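Local structure of endoglucanase A (6Q1I) at residues A105-V110 and D150-F155; T114-N119 and T157-R162; V315-N320 and E328-L333. The protein hydrolyses internal beta-1,4-glucosidic linkages in cellulose derivatives, lichenan and barley beta-glucan, and also attacks xylan, through this family 5 TIM-barrel catalytic domain. One frame throughout, in Å; residues are numbered along the deposited sequence. Where two conformers were deposited one is given.

How the contacts relate
All three contacts belong to one eight-stranded parallel beta/alpha barrel. Contact 1 lies where strands 109-113 and 153-156 begin; contact 2 follows beyond the C-terminal ends of the same strands, the centres about 21 Å apart. Contact 2 holds Q160, at the position of the probable proton donor, and the nearest side-chain atoms of N159 and Q284, at the position of the probable nucleophile, are about 3 Å apart. Contact 3, on the last strand, reaches this site through W317, whose nearest side-chain atom is about 4 Å from that of Q284. Contacts 2 and 3 touch where H115 NE2 packs 3.8 Å from W317 CH2; contacts 1 and 3 do not, their nearest atoms about 8 Å apart.

Contact 1 of 3, residues A105-V110 and D150-F155; sequences ADDLYV and DDHLIF
The beta-alpha-beta unit formed by strand 109-113, helix 128-145 and strand 153-156 begins here, with Y109 and V110 of the first strand set against H152, just ahead of the second strand, and its L153 and I154. Two nearly straight backbone bonds start the parallel ladder: V110 N gives its hydrogen to H152 O, and V110 O accepts from I154 N, each at 2.8 Å. Just before this ladder the rings of Y109 and H152 form an offset stack, their planes 20° apart and their centroids 4.3 Å from each other. H152 CD2 lies over the centre of the tyrosine ring, 3.5 Å above its plane. Both residues have CG anti to their own carbonyl carbon (chi1 -65° and -78°), which brings the two rings face over face beside the strand starts. The phenol end is held by R12, which binds Y109 OH and also makes a salt bridge with D151. In the closed eight-stranded barrel these are neighbouring third and fourth strands, and on the sheet face that carries V110 and L153, V110 CG1 meets L153 CD1 at 3.7 Å. The approach to H152 is shaped by an Asx turn, in which D150 OD1 takes the H152 N-H from above the carboxylate plane, within a type I turn from D150 to L153. At the exposed end of the contact D107, the positive-phi residue of the Schellman motif ending helix 90-105, is linked to the imidazole by a water that lies 3.2 Å from D107 OD1 and, in the ring plane, 2.7 Å from H152 NE2.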
loop_
_atom_site.group_PDB
_atom_site.type_symbol
_atom_site.label_atom_id
_atom_site.label_comp_id
_atom_site.label_asym_id
_atom_site.label_seq_id
_atom_site.Cartn_x
_atom_site.Cartn_y
_atom_site.Cartn_z
ATOM N N ALA A 105 -6.438 7.706 16.114
ATOM C CA ALA A 105 -7.482 8.010 17.088
ATOM C C ALA A 105 -8.639 7.024 16.988
ATOM O O ALA A 105 -9.244 6.668 18.006
ATOM C CB ALA A 105 -7.997 9.438 16.869
ATOM N N ASP A 106 -8.948 6.561 15.775
ATOM C CA ASP A 106 -10.040 5.618 15.553
ATOM C C ASP A 106 -9.638 4.169 15.790
ATOM O O ASP A 106 -10.384 3.262 15.406
ATOM C CB ASP A 106 -10.599 5.788 14.136
ATOM C CG ASP A 106 -11.559 6.948 14.025
ATOM O OD1 ASP A 106 -11.768 7.671 15.031
ATOM O OD2 ASP A 106 -12.115 7.133 12.923
ATOM N N ASP A 107 -8.482 3.930 16.406
ATOM C CA ASP A 107 -8.046 2.582 16.777
ATOM C C ASP A 107 -7.732 1.709 15.565
ATOM O O ASP A 107 -7.836 0.489 15.630
ATOM C CB ASP A 107 -9.056 1.890 17.705
ATOM C CG ASP A 107 -8.444 0.755 18.486
ATOM O OD1 ASP A 107 -7.229 0.823 18.758
ATOM O OD2 ASP A 107 -9.174 -0.205 18.826
ATOM N N LEU A 108 -7.316 2.323 14.464
ATOM C CA LEU A 108 -6.923 1.601 13.266
ATOM C C LEU A 108 -5.420 1.354 13.261
ATOM O O LEU A 108 -4.641 2.137 13.819
ATOM C CB LEU A 108 -7.285 2.425 12.025
ATOM C CG LEU A 108 -8.782 2.643 11.806
ATOM C CD1 LEU A 108 -9.022 3.777 10.841
ATOM C CD2 LEU A 108 -9.435 1.365 11.281
ATOM N N TYR A 109 -5.012 0.250 12.627
ATOM C CA TYR A 109 -3.637 0.140 12.153
ATOM C C TYR A 109 -3.476 1.080 10.967
ATOM O O TYR A 109 -4.401 1.254 10.167
ATOM C CB TYR A 109 -3.300 -1.304 11.733
ATOM C CG TYR A 109 -3.350 -2.238 12.909
ATOM C CD1 TYR A 109 -4.524 -2.892 13.249
ATOM C CD2 TYR A 109 -2.247 -2.405 13.731
ATOM C CE1 TYR A 109 -4.598 -3.695 14.372
ATOM C CE2 TYR A 109 -2.308 -3.210 14.850
ATOM C CZ TYR A 109 -3.483 -3.855 15.169
ATOM O OH TYR A 109 -3.534 -4.652 16.296
ATOM N N VAL A 110 -2.316 1.715 10.872
ATOM C CA VAL A 110 -2.027 2.670 9.812
ATOM C C VAL A 110 -0.727 2.255 9.147
ATOM O O VAL A 110 0.281 2.045 9.827
ATOM C CB VAL A 110 -1.909 4.100 10.365
ATOM C CG1 VAL A 110 -1.444 5.048 9.282
ATOM C CG2 VAL A 110 -3.244 4.528 10.941
ATOM N N ASP A 150 2.705 4.625 18.718
ATOM C CA ASP A 150 2.682 3.237 19.164
ATOM C C ASP A 150 2.666 2.285 17.964
ATOM O O ASP A 150 2.766 2.695 16.805
ATOM C CB ASP A 150 1.543 3.017 20.166
ATOM C CG ASP A 150 0.154 3.035 19.543
ATOM O OD1 ASP A 150 -0.002 2.819 18.325
ATOM O OD2 ASP A 150 -0.804 3.224 20.324
ATOM N N ASP A 151 2.561 0.990 18.251
ATOM C CA ASP A 151 2.753 -0.032 17.226
ATOM C C ASP A 151 1.576 -0.185 16.277
ATOM O O ASP A 151 1.649 -1.019 15.365
ATOM C CB ASP A 151 3.162 -1.380 17.825
ATOM C CG ASP A 151 2.053 -2.065 18.608
ATOM O OD1 ASP A 151 0.902 -1.576 18.674
ATOM O OD2 ASP A 151 2.363 -3.135 19.162
ATOM N N HIS A 152 0.525 0.619 16.414
ATOM C CA HIS A 152 -0.483 0.638 15.364
ATOM C C HIS A 152 0.000 1.341 14.108
ATOM O O HIS A 152 -0.590 1.143 13.044
ATOM C CB HIS A 152 -1.769 1.272 15.852
ATOM C CG HIS A 152 -2.588 0.355 16.698
ATOM N ND1 HIS A 152 -2.250 0.049 17.996
ATOM C CD2 HIS A 152 -3.715 -0.343 16.424
ATOM C CE1 HIS A 152 -3.138 -0.794 18.491
ATOM N NE2 HIS A 152 -4.038 -1.047 17.558
ATOM N N LEU A 153 1.065 2.134 14.202
ATOM C CA LEU A 153 1.660 2.772 13.034
ATOM C C LEU A 153 2.782 1.894 12.483
ATOM O O LEU A 153 3.757 1.592 13.187
ATOM C CB LEU A 153 2.172 4.172 13.367
ATOM C CG LEU A 153 2.790 4.922 12.187
ATOM C CD1 LEU A 153 1.769 5.146 11.074
ATOM C CD2 LEU A 153 3.372 6.244 12.653
ATOM N N ILE A 154 2.650 1.540 11.206
ATOM C CA ILE A 154 3.563 0.683 10.462
ATOM C C ILE A 154 4.147 1.531 9.342
ATOM O O ILE A 154 3.412 2.272 8.687
ATOM C CB ILE A 154 2.753 -0.484 9.853
ATOM C CG1 ILE A 154 2.091 -1.322 10.946
ATOM C CG2 ILE A 154 3.620 -1.359 8.962
ATOM C CD1 ILE A 154 0.931 -2.146 10.441
ATOM N N PHE A 155 5.457 1.445 9.123
ATOM C CA PHE A 155 6.087 2.131 8.002
ATOM C C PHE A 155 6.215 1.164 6.826
ATOM O O PHE A 155 6.412 -0.036 7.024
ATOM C CB PHE A 155 7.486 2.641 8.363
ATOM C CG PHE A 155 7.523 3.738 9.400
ATOM C CD1 PHE A 155 6.450 4.579 9.629
ATOM C CD2 PHE A 155 8.685 3.950 10.129
ATOM C CE1 PHE A 155 6.530 5.591 10.582
ATOM C CE2 PHE A 155 8.770 4.961 11.059
ATOM C CZ PHE A 155 7.693 5.780 11.296
HETATM O O HOH W 1 -6.466 -2.150 17.935
#

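Contact 2 of 3, residues T114-N119 and T157-R162; sequences THHEGN and TLNQPR. Unlike the reference sequence in segment 157-162: Q160 (reference Glu).
T114 and H115 meet T157, L158 and N159 in the loops that follow the third and fourth strands, on the C-terminal face of the TIM barrel that carries the family 5 active site. The T114 hydroxyl donates to T157 O at 2.8 Å; chi1 of 74° puts OG1 between the backbone N and the carbonyl carbon, aimed across the gap, where it also lies beside L158 CD2. A water gives hydrogens to T114 OG1 and H115 O and accepts from N159 N, joining the two backbones where T114 O and N159 N, though close, are not hydrogen-bonded. The core of the contact is a flat stack: N159, with CB toward the other loop and CG anti to its N (chi1 178°), lays its amide over one face of the imidazole that H115 swings back to it, planes 23° apart, with ND2 3.2 Å above the ring and offset toward its rim. R73 binds N159 OD1 and N113 binds H115 ND1, which fixes how the two flat groups are rotated. H116 turns a ring face to the edge of H115, with H115 CD2 over its centre. Q160 stands at the position of the probable proton donor, a glutamate in the reference sequence; its amide NH2 bonds to H234. A further water lies in the plane of the H116 ring, 2.8 Å from H116 ND1, and accepts from N159 ND2 at 3.2 Å.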
loop_
_atom_site.group_PDB
_atom_site.type_symbol
_atom_site.label_atom_id
_atom_site.label_comp_id
_atom_site.label_asym_id
_atom_site.label_seq_id
_atom_site.Cartn_x
_atom_site.Cartn_y
_atom_site.Cartn_z
ATOM N N THR A 114 6.245 5.615 1.466
ATOM C CA THR A 114 6.507 6.499 0.338
ATOM C C THR A 114 5.835 5.873 -0.881
ATOM O O THR A 114 5.744 4.643 -0.991
ATOM C CB THR A 114 8.003 6.742 0.072
ATOM O OG1 THR A 114 8.606 5.591 -0.529
ATOM C CG2 THR A 114 8.743 7.134 1.339
ATOM N N HIS A 115 5.375 6.717 -1.810
ATOM C CA HIS A 115 4.461 6.242 -2.831
ATOM C C HIS A 115 5.030 6.506 -4.230
ATOM O O HIS A 115 5.880 5.740 -4.691
ATOM C CB HIS A 115 3.029 6.714 -2.589
ATOM C CG HIS A 115 2.025 5.824 -3.232
ATOM N ND1 HIS A 115 1.673 4.606 -2.695
ATOM C CD2 HIS A 115 1.343 5.939 -4.395
ATOM C CE1 HIS A 115 0.789 4.027 -3.482
ATOM N NE2 HIS A 115 0.577 4.809 -4.524
ATOM N N HIS A 116 4.571 7.542 -4.936
ATOM C CA HIS A 116 4.983 7.754 -6.330
ATOM C C HIS A 116 6.318 8.500 -6.395
ATOM O O HIS A 116 6.394 9.684 -6.736
ATOM C CB HIS A 116 3.927 8.524 -7.110
ATOM C CG HIS A 116 2.640 7.796 -7.316
ATOM N ND1 HIS A 116 2.585 6.491 -7.749
ATOM C CD2 HIS A 116 1.356 8.212 -7.198
ATOM C CE1 HIS A 116 1.320 6.133 -7.884
ATOM N NE2 HIS A 116 0.554 7.157 -7.548
ATOM N N GLU A 117 7.393 7.771 -6.081
ATOM C CA GLU A 117 8.739 8.335 -6.061
ATOM C C GLU A 117 9.598 7.879 -7.242
ATOM O O GLU A 117 10.793 8.177 -7.272
ATOM C CB GLU A 117 9.470 8.021 -4.749
ATOM C CG GLU A 117 8.661 8.174 -3.461
ATOM C CD GLU A 117 8.247 9.582 -3.080
ATOM O OE1 GLU A 117 8.709 10.578 -3.687
ATOM O OE2 GLU A 117 7.442 9.667 -2.125
ATOM N N GLY A 118 9.020 7.176 -8.213
ATOM C CA GLY A 118 9.788 6.486 -9.237
ATOM C C GLY A 118 10.479 7.376 -10.256
ATOM O O GLY A 118 11.314 6.869 -11.019
ATOM N N ASN A 119 10.140 8.667 -10.320
ATOM C CA ASN A 119 10.918 9.580 -11.148
ATOM C C ASN A 119 12.322 9.795 -10.600
ATOM O O ASN A 119 13.209 10.206 -11.358
ATOM C CB ASN A 119 10.220 10.938 -11.270
ATOM C CG ASN A 119 10.070 11.627 -9.935
ATOM O OD1 ASN A 119 9.491 11.070 -9.023
ATOM N ND2 ASN A 119 10.631 12.821 -9.800
ATOM N N THR A 157 8.516 1.070 3.269
ATOM C CA THR A 157 9.666 1.818 2.755
ATOM C C THR A 157 9.392 2.456 1.396
ATOM O O THR A 157 9.728 3.627 1.163
ATOM C CB THR A 157 10.874 0.885 2.637
ATOM O OG1 THR A 157 10.507 -0.258 1.854
ATOM C CG2 THR A 157 11.385 0.443 4.023
ATOM N N LEU A 158 8.846 1.670 0.470
ATOM C CA LEU A 158 8.639 2.034 -0.922
ATOM C C LEU A 158 7.349 1.367 -1.378
ATOM O O LEU A 158 6.879 0.408 -0.756
ATOM C CB LEU A 158 9.795 1.531 -1.806
ATOM C CG LEU A 158 11.172 2.145 -1.555
ATOM C CD1 LEU A 158 12.235 1.353 -2.296
ATOM C CD2 LEU A 158 11.199 3.599 -1.969
ATOM N N ASN A 159 6.806 1.852 -2.501
ATOM C CA ASN A 159 5.519 1.392 -3.010
ATOM C C ASN A 159 5.681 0.295 -4.058
ATOM O O ASN A 159 5.590 -0.893 -3.737
ATOM C CB ASN A 159 4.746 2.591 -3.566
ATOM C CG ASN A 159 3.432 2.199 -4.162
ATOM O OD1 ASN A 159 2.719 1.357 -3.609
ATOM N ND2 ASN A 159 3.096 2.800 -5.295
ATOM N N GLN A 160 5.902 0.678 -5.313
ATOM C CA GLN A 160 6.072 -0.262 -6.422
ATOM C C GLN A 160 7.363 0.054 -7.161
ATOM O O GLN A 160 7.364 0.342 -8.363
ATOM C CB GLN A 160 4.869 -0.202 -7.364
ATOM C CG GLN A 160 3.575 -0.663 -6.704
ATOM C CD GLN A 160 2.396 -0.704 -7.651
ATOM O OE1 GLN A 160 2.433 -0.163 -8.755
ATOM N NE2 GLN A 160 1.345 -1.338 -7.217
ATOM N N PRO A 161 8.499 -0.021 -6.469
ATOM C CA PRO A 161 9.758 0.430 -7.072
ATOM C C PRO A 161 10.146 -0.447 -8.254
ATOM O O PRO A 161 10.186 -1.672 -8.146
ATOM C CB PRO A 161 10.758 0.314 -5.916
ATOM C CG PRO A 161 10.192 -0.755 -5.041
ATOM C CD PRO A 161 8.699 -0.536 -5.102
ATOM N N ARG A 162 10.447 0.189 -9.383
ATOM C CA ARG A 162 10.612 -0.537 -10.636
ATOM C C ARG A 162 11.335 0.350 -11.644
ATOM O O ARG A 162 11.531 1.547 -11.416
ATOM C CB ARG A 162 9.252 -0.968 -11.196
ATOM C CG ARG A 162 8.366 0.215 -11.605
ATOM C CD ARG A 162 6.913 -0.167 -11.830
ATOM N NE ARG A 162 6.117 0.962 -12.315
ATOM C CZ ARG A 162 5.511 1.863 -11.538
ATOM N NH1 ARG A 162 5.598 1.797 -10.217
ATOM N NH2 ARG A 162 4.795 2.832 -12.088
HETATM O O HOH W 2 7.935 4.543 -3.206
HETATM O O HOH W 3 6.648 3.108 -6.628
HETATM O O HOH W 4 4.403 4.393 -7.698
HETATM O O HOH W 5 12.128 4.292 -11.904
#

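Contact 3 of 3, residues V315-N320 and E328-L333; sequences VWWDNN and ETFGLL
W316 and L332 make the tight part of this contact, between the last barrel strand and the loop that folds back on it. L332 CD1 sits over the five-membered ring of W316 in a CH-pi contact, 3.4 Å from its centroid, while W316 NE1 donates in its own ring plane to F330 O at 2.9 Å. Alongside, the edge of W317 is turned toward the F330 ring face in an offset edge-to-face pair, planes 87° apart. D318 pins the turn: OD2 takes L333 N at 2.9 Å through its syn lone pair, both oxygens receive weak bonds from L332 N, and OD1 closes an Asx turn with N320 N. W25 NE1 is a further donor to OD2, and a water joins L333 O to D318 OD1, weakly at the latter. N319, with chi1 of 58°, directs ND2 straight onto E328 O at 2.8 Å. The looser, solvent side lies at partly exposed N320 and exposed E328, whose CB comes no nearer than 4.4 Å to N319 ND2. Helix 343-356 packs on W316 and L332 through I345 and L349, and strand 23-27, which closes the barrel, bonds to the W316 backbone and touches W317 through N26.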
loop_
_atom_site.group_PDB
_atom_site.type_symbol
_atom_site.label_atom_id
_atom_site.label_comp_id
_atom_site.label_asym_id
_atom_site.label_seq_id
_atom_site.Cartn_x
_atom_site.Cartn_y
_atom_site.Cartn_z
ATOM N N VAL A 315 -5.656 -5.004 1.744
ATOM C CA VAL A 315 -6.021 -3.590 1.842
ATOM C C VAL A 315 -6.565 -3.130 0.485
ATOM O O VAL A 315 -5.828 -3.065 -0.510
ATOM C CB VAL A 315 -4.812 -2.753 2.282
ATOM C CG1 VAL A 315 -5.234 -1.345 2.615
ATOM C CG2 VAL A 315 -4.096 -3.390 3.490
ATOM N N TRP A 316 -7.860 -2.805 0.444
ATOM C CA TRP A 316 -8.501 -2.387 -0.800
ATOM C C TRP A 316 -7.985 -1.013 -1.232
ATOM O O TRP A 316 -7.849 -0.107 -0.410
ATOM C CB TRP A 316 -10.018 -2.323 -0.590
ATOM C CG TRP A 316 -10.786 -1.977 -1.842
ATOM C CD1 TRP A 316 -10.967 -0.729 -2.376
ATOM C CD2 TRP A 316 -11.458 -2.889 -2.727
ATOM N NE1 TRP A 316 -11.708 -0.807 -3.536
ATOM C CE2 TRP A 316 -12.027 -2.119 -3.769
ATOM C CE3 TRP A 316 -11.657 -4.276 -2.728
ATOM C CZ2 TRP A 316 -12.774 -2.692 -4.803
ATOM C CZ3 TRP A 316 -12.409 -4.838 -3.745
ATOM C CH2 TRP A 316 -12.952 -4.048 -4.771
ATOM N N TRP A 317 -7.712 -0.858 -2.533
ATOM C CA TRP A 317 -7.311 0.438 -3.097
ATOM C C TRP A 317 -8.557 1.267 -3.419
ATOM O O TRP A 317 -9.288 0.948 -4.359
ATOM C CB TRP A 317 -6.470 0.240 -4.364
ATOM C CG TRP A 317 -6.033 1.547 -4.942
ATOM C CD1 TRP A 317 -6.572 2.191 -6.032
ATOM C CD2 TRP A 317 -5.008 2.414 -4.434
ATOM N NE1 TRP A 317 -5.941 3.402 -6.224
ATOM C CE2 TRP A 317 -4.983 3.565 -5.256
ATOM C CE3 TRP A 317 -4.107 2.327 -3.368
ATOM C CZ2 TRP A 317 -4.077 4.606 -5.054
ATOM C CZ3 TRP A 317 -3.211 3.366 -3.162
ATOM C CH2 TRP A 317 -3.206 4.494 -3.995
ATOM N N ASP A 318 -8.809 2.335 -2.659
ATOM C CA ASP A 318 -9.981 3.193 -2.868
ATOM C C ASP A 318 -9.550 4.603 -3.269
ATOM O O ASP A 318 -9.162 5.412 -2.422
ATOM C CB ASP A 318 -10.882 3.238 -1.634
ATOM C CG ASP A 318 -12.241 3.841 -1.943
ATOM O OD1 ASP A 318 -12.316 4.611 -2.920
ATOM O OD2 ASP A 318 -13.223 3.535 -1.236
ATOM N N ASN A 319 -9.634 4.897 -4.565
ATOM C CA ASN A 319 -9.265 6.203 -5.093
ATOM C C ASN A 319 -10.457 7.128 -5.293
ATOM O O ASN A 319 -10.298 8.189 -5.895
ATOM C CB ASN A 319 -8.468 6.060 -6.390
ATOM C CG ASN A 319 -9.215 5.299 -7.463
ATOM O OD1 ASN A 319 -10.383 4.944 -7.296
ATOM N ND2 ASN A 319 -8.530 5.023 -8.570
ATOM N N ASN A 320 -11.634 6.764 -4.784
ATOM C CA ASN A 320 -12.832 7.597 -4.880
ATOM C C ASN A 320 -13.268 7.815 -6.324
ATOM O O ASN A 320 -13.968 8.784 -6.614
ATOM C CB ASN A 320 -12.640 8.925 -4.140
ATOM C CG ASN A 320 -13.922 9.731 -3.998
ATOM O OD1 ASN A 320 -15.008 9.198 -3.737
ATOM N ND2 ASN A 320 -13.782 11.043 -4.133
ATOM N N GLU A 328 -9.267 1.940 -13.864
ATOM C CA GLU A 328 -8.812 2.322 -12.524
ATOM C C GLU A 328 -9.950 2.821 -11.636
ATOM O O GLU A 328 -9.736 3.611 -10.712
ATOM C CB GLU A 328 -7.659 3.327 -12.586
ATOM C CG GLU A 328 -6.426 2.771 -13.301
ATOM C CD GLU A 328 -5.728 1.672 -12.507
ATOM O OE1 GLU A 328 -5.131 1.996 -11.461
ATOM O OE2 GLU A 328 -5.783 0.486 -12.918
ATOM N N THR A 329 -11.165 2.329 -11.874
ATOM C CA THR A 329 -12.337 2.772 -11.117
ATOM C C THR A 329 -12.576 1.858 -9.912
ATOM O O THR A 329 -13.511 1.051 -9.861
ATOM C CB THR A 329 -13.549 2.840 -12.037
ATOM O OG1 THR A 329 -13.622 1.634 -12.811
ATOM C CG2 THR A 329 -13.448 4.054 -12.938
ATOM N N PHE A 330 -11.715 2.034 -8.905
ATOM C CA PHE A 330 -11.697 1.213 -7.701
ATOM C C PHE A 330 -12.516 1.810 -6.552
ATOM O O PHE A 330 -12.544 1.244 -5.456
ATOM C CB PHE A 330 -10.244 1.016 -7.229
ATOM C CG PHE A 330 -9.383 0.183 -8.161
ATOM C CD1 PHE A 330 -9.513 -1.192 -8.197
ATOM C CD2 PHE A 330 -8.417 0.768 -8.959
ATOM C CE1 PHE A 330 -8.729 -1.966 -9.020
ATOM C CE2 PHE A 330 -7.622 -0.005 -9.788
ATOM C CZ PHE A 330 -7.770 -1.375 -9.812
ATOM N N GLY A 331 -13.198 2.929 -6.786
ATOM C CA GLY A 331 -13.826 3.640 -5.687
ATOM C C GLY A 331 -14.939 2.845 -5.027
ATOM O O GLY A 331 -15.782 2.237 -5.695
ATOM N N LEU A 332 -14.969 2.901 -3.691
ATOM C CA LEU A 332 -16.032 2.286 -2.901
ATOM C C LEU A 332 -16.778 3.276 -2.020
ATOM O O LEU A 332 -18.010 3.221 -1.950
ATOM C CB LEU A 332 -15.488 1.140 -2.029
ATOM C CG LEU A 332 -15.052 -0.123 -2.764
ATOM C CD1 LEU A 332 -14.611 -1.166 -1.757
ATOM C CD2 LEU A 332 -16.155 -0.684 -3.667
ATOM N N LEU A 333 -16.073 4.149 -1.308
ATOM C CA LEU A 333 -16.693 5.179 -0.481
ATOM C C LEU A 333 -16.774 6.478 -1.273
ATOM O O LEU A 333 -15.754 6.997 -1.724
ATOM C CB LEU A 333 -15.877 5.419 0.791
ATOM C CG LEU A 333 -16.390 6.553 1.684
ATOM C CD1 LEU A 333 -17.744 6.185 2.285
ATOM C CD2 LEU A 333 -15.378 6.877 2.774
HETATM O O HOH W 6 -13.032 6.915 -1.436
#